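Local coordinates for small ribosomal subunit protein uS8 (Aquifex aeolicus, PDB 3RF2) that probably binds 16S rRNA directly as one of the primary rRNA-binding proteins and helps coordinate assembly of the platform of the small ribosomal subunit, at residues F45-E50 and Y97-D102. Residues are numbered along the deposited sequence; the frame is centred on the assembly and turned at random.
Sequences FIQDWE and YLKYLD
Gln47 and Asp48 both turn their backbone N-H groups to one acceptor, the carbonyl of Tyr97: Gln47 N donates to Tyr97 O at 2.9 Å, while Asp48 N adds a weak, longer bond to it. In return Tyr97 N donates to Asp48 O at 2.7 Å, lying above that carbonyl's plane. Next to this doubled pairing, a water bridges Phe45 O and Lys99 N, a link between the two segments where no direct backbone bond joins these two residues. Gln47 and Lys99 cross at about a right angle; bends at chi3 (-77°) and chi4 (-58°) turn the end of the lysine chain toward Gln47, and Lys99 NZ donates a hydrogen bond to Gln47 OE1 at 2.6 Å, from above the plane of that side-chain carbonyl. The Tyr97 ring lies alongside Asp48 and Glu50, with Asp48 O at its edge, in plane, and Asp48 CB 4.1 Å from Tyr97 CD2. Farther out, Glu50 CD approaches Tyr97 CE2 to 3.7 Å, the carboxylate turned 67° from the ring, while Glu50 OE1 forms a salt bridge with Lys56, and Tyr97 OH a hydrogen bond with Lys95. Replacing Tyr97 with an alanine would probably leave Glu50 and the Asp48 methylene without their ring neighbour and Lys95 without its hydroxyl partner. Gln47 and Asp48 opposite Tyr97 form a classic beta bulge, here in edge strand 46-51 where it pairs with central strand 93-98 of a three-stranded antiparallel sheet.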
loop_
_atom_site.group_PDB
_atom_site.type_symbol
_atom_site.label_atom_id
_atom_site.label_comp_id
_atom_site.label_asym_id
_atom_site.label_seq_id
_atom_site.Cartn_x
_atom_site.Cartn_y
_atom_site.Cartn_z
ATOM N N PHE A 45 9.534 -1.912 -1.142
ATOM C CA PHE A 45 8.777 -2.624 -0.133
ATOM C C PHE A 45 7.717 -3.527 -0.754
ATOM O O PHE A 45 7.308 -4.505 -0.140
ATOM C CB PHE A 45 8.150 -1.645 0.865
ATOM C CG PHE A 45 9.123 -1.133 1.894
ATOM C CD1 PHE A 45 9.575 -1.964 2.899
ATOM C CD2 PHE A 45 9.574 0.169 1.859
ATOM C CE1 PHE A 45 10.461 -1.510 3.847
ATOM C CE2 PHE A 45 10.478 0.634 2.807
ATOM C CZ PHE A 45 10.921 -0.208 3.804
ATOM N N ILE A 46 7.254 -3.176 -1.955
ATOM C CA ILE A 46 6.399 -4.053 -2.751
ATOM C C ILE A 46 7.021 -4.210 -4.128
ATOM O O ILE A 46 7.886 -3.426 -4.515
ATOM C CB ILE A 46 4.948 -3.505 -2.940
ATOM C CG1 ILE A 46 4.961 -2.202 -3.745
ATOM C CG2 ILE A 46 4.265 -3.323 -1.588
ATOM C CD1 ILE A 46 3.575 -1.552 -3.945
ATOM N N GLN A 47 6.574 -5.217 -4.864
ATOM C CA GLN A 47 7.099 -5.462 -6.197
ATOM C C GLN A 47 6.470 -4.528 -7.240
ATOM O O GLN A 47 7.154 -4.004 -8.121
ATOM C CB GLN A 47 6.878 -6.929 -6.586
ATOM C CG GLN A 47 7.446 -7.325 -7.948
ATOM C CD GLN A 47 8.968 -7.232 -7.984
ATOM O OE1 GLN A 47 9.644 -7.580 -7.012
ATOM N NE2 GLN A 47 9.510 -6.754 -9.101
ATOM N N ASP A 48 5.162 -4.330 -7.142
ATOM C CA ASP A 48 4.449 -3.504 -8.112
ATOM C C ASP A 48 3.002 -3.438 -7.668
ATOM O O ASP A 48 2.611 -4.101 -6.700
ATOM C CB ASP A 48 4.544 -4.116 -9.505
ATOM C CG ASP A 48 4.502 -3.062 -10.641
ATOM O OD1 ASP A 48 3.983 -1.929 -10.462
ATOM O OD2 ASP A 48 4.992 -3.389 -11.743
ATOM N N TRP A 49 2.222 -2.611 -8.353
ATOM C CA TRP A 49 0.789 -2.556 -8.137
ATOM C C TRP A 49 0.137 -2.104 -9.438
ATOM O O TRP A 49 0.708 -1.302 -10.181
ATOM C CB TRP A 49 0.443 -1.592 -7.009
ATOM C CG TRP A 49 0.714 -0.161 -7.340
ATOM C CD1 TRP A 49 1.883 0.504 -7.169
ATOM C CD2 TRP A 49 -0.212 0.791 -7.890
ATOM N NE1 TRP A 49 1.756 1.806 -7.585
ATOM C CE2 TRP A 49 0.477 2.011 -8.029
ATOM C CE3 TRP A 49 -1.559 0.725 -8.291
ATOM C CZ2 TRP A 49 -0.125 3.158 -8.544
ATOM C CZ3 TRP A 49 -2.162 1.869 -8.801
ATOM C CH2 TRP A 49 -1.444 3.069 -8.927
ATOM N N GLU A 50 -1.050 -2.620 -9.716
ATOM C CA GLU A 50 -1.763 -2.285 -10.951
ATOM C C GLU A 50 -3.158 -1.710 -10.673
ATOM O O GLU A 50 -3.893 -2.257 -9.869
ATOM C CB GLU A 50 -1.919 -3.539 -11.813
ATOM C CG GLU A 50 -0.728 -3.904 -12.697
ATOM C CD GLU A 50 -0.890 -5.289 -13.299
ATOM O OE1 GLU A 50 -2.005 -5.835 -13.192
ATOM O OE2 GLU A 50 0.089 -5.846 -13.850
ATOM N N TYR A 97 1.284 -6.395 -5.967
ATOM C CA TYR A 97 2.220 -7.506 -6.053
ATOM C C TYR A 97 3.238 -7.434 -4.926
ATOM O O TYR A 97 3.968 -6.448 -4.802
ATOM C CB TYR A 97 2.952 -7.486 -7.398
ATOM C CG TYR A 97 2.061 -7.752 -8.596
ATOM C CD1 TYR A 97 1.931 -9.033 -9.123
ATOM C CD2 TYR A 97 1.363 -6.722 -9.206
ATOM C CE1 TYR A 97 1.117 -9.279 -10.223
ATOM C CE2 TYR A 97 0.558 -6.956 -10.299
ATOM C CZ TYR A 97 0.436 -8.234 -10.802
ATOM O OH TYR A 97 -0.368 -8.459 -11.896
ATOM N N LEU A 98 3.297 -8.477 -4.106
ATOM C CA LEU A 98 4.138 -8.445 -2.909
ATOM C C LEU A 98 5.556 -8.864 -3.216
ATOM O O LEU A 98 5.802 -9.648 -4.131
ATOM C CB LEU A 98 3.564 -9.335 -1.817
ATOM C CG LEU A 98 2.154 -8.991 -1.353
ATOM C CD1 LEU A 98 1.558 -10.139 -0.567
ATOM C CD2 LEU A 98 2.160 -7.701 -0.524
ATOM N N LYS A 99 6.492 -8.334 -2.440
ATOM C CA LYS A 99 7.907 -8.616 -2.641
ATOM C C LYS A 99 8.441 -9.420 -1.480
ATOM O O LYS A 99 8.397 -8.948 -0.346
ATOM C CB LYS A 99 8.723 -7.329 -2.711
ATOM C CG LYS A 99 10.220 -7.591 -2.950
ATOM C CD LYS A 99 11.045 -6.306 -2.944
ATOM C CE LYS A 99 10.878 -5.520 -4.256
ATOM N NZ LYS A 99 11.271 -6.327 -5.449
ATOM N N TYR A 100 8.950 -10.616 -1.775
ATOM C CA TYR A 100 9.766 -11.385 -0.838
ATOM C C TYR A 100 11.200 -11.472 -1.352
ATOM O O TYR A 100 11.431 -11.375 -2.552
ATOM C CB TYR A 100 9.212 -12.791 -0.671
ATOM C CG TYR A 100 7.751 -12.805 -0.327
ATOM C CD1 TYR A 100 7.337 -12.898 1.001
ATOM C CD2 TYR A 100 6.782 -12.715 -1.326
ATOM C CE1 TYR A 100 6.007 -12.904 1.331
ATOM C CE2 TYR A 100 5.433 -12.708 -1.006
ATOM C CZ TYR A 100 5.060 -12.812 0.324
ATOM O OH TYR A 100 3.744 -12.825 0.649
ATOM N N LEU A 101 12.154 -11.661 -0.446
ATOM C CA LEU A 101 13.554 -11.759 -0.830
ATOM C C LEU A 101 13.956 -13.140 -1.337
ATOM O O LEU A 101 14.777 -13.253 -2.248
ATOM C CB LEU A 101 14.464 -11.325 0.320
ATOM C CG LEU A 101 14.549 -9.795 0.352
ATOM C CD1 LEU A 101 13.508 -9.159 1.290
ATOM C CD2 LEU A 101 15.948 -9.335 0.697
ATOM N N ASP A 102 13.370 -14.183 -0.760
ATOM C CA ASP A 102 13.782 -15.547 -1.076
ATOM C C ASP A 102 12.713 -16.247 -1.904
ATOM O O ASP A 102 11.543 -15.906 -1.791
ATOM C CB ASP A 102 13.987 -16.329 0.209
ATOM C CG ASP A 102 12.725 -16.400 1.038
ATOM O OD1 ASP A 102 12.098 -15.340 1.239
ATOM O OD2 ASP A 102 12.345 -17.509 1.469
HETATM O O HOH W 1 5.540 -6.570 -0.167
#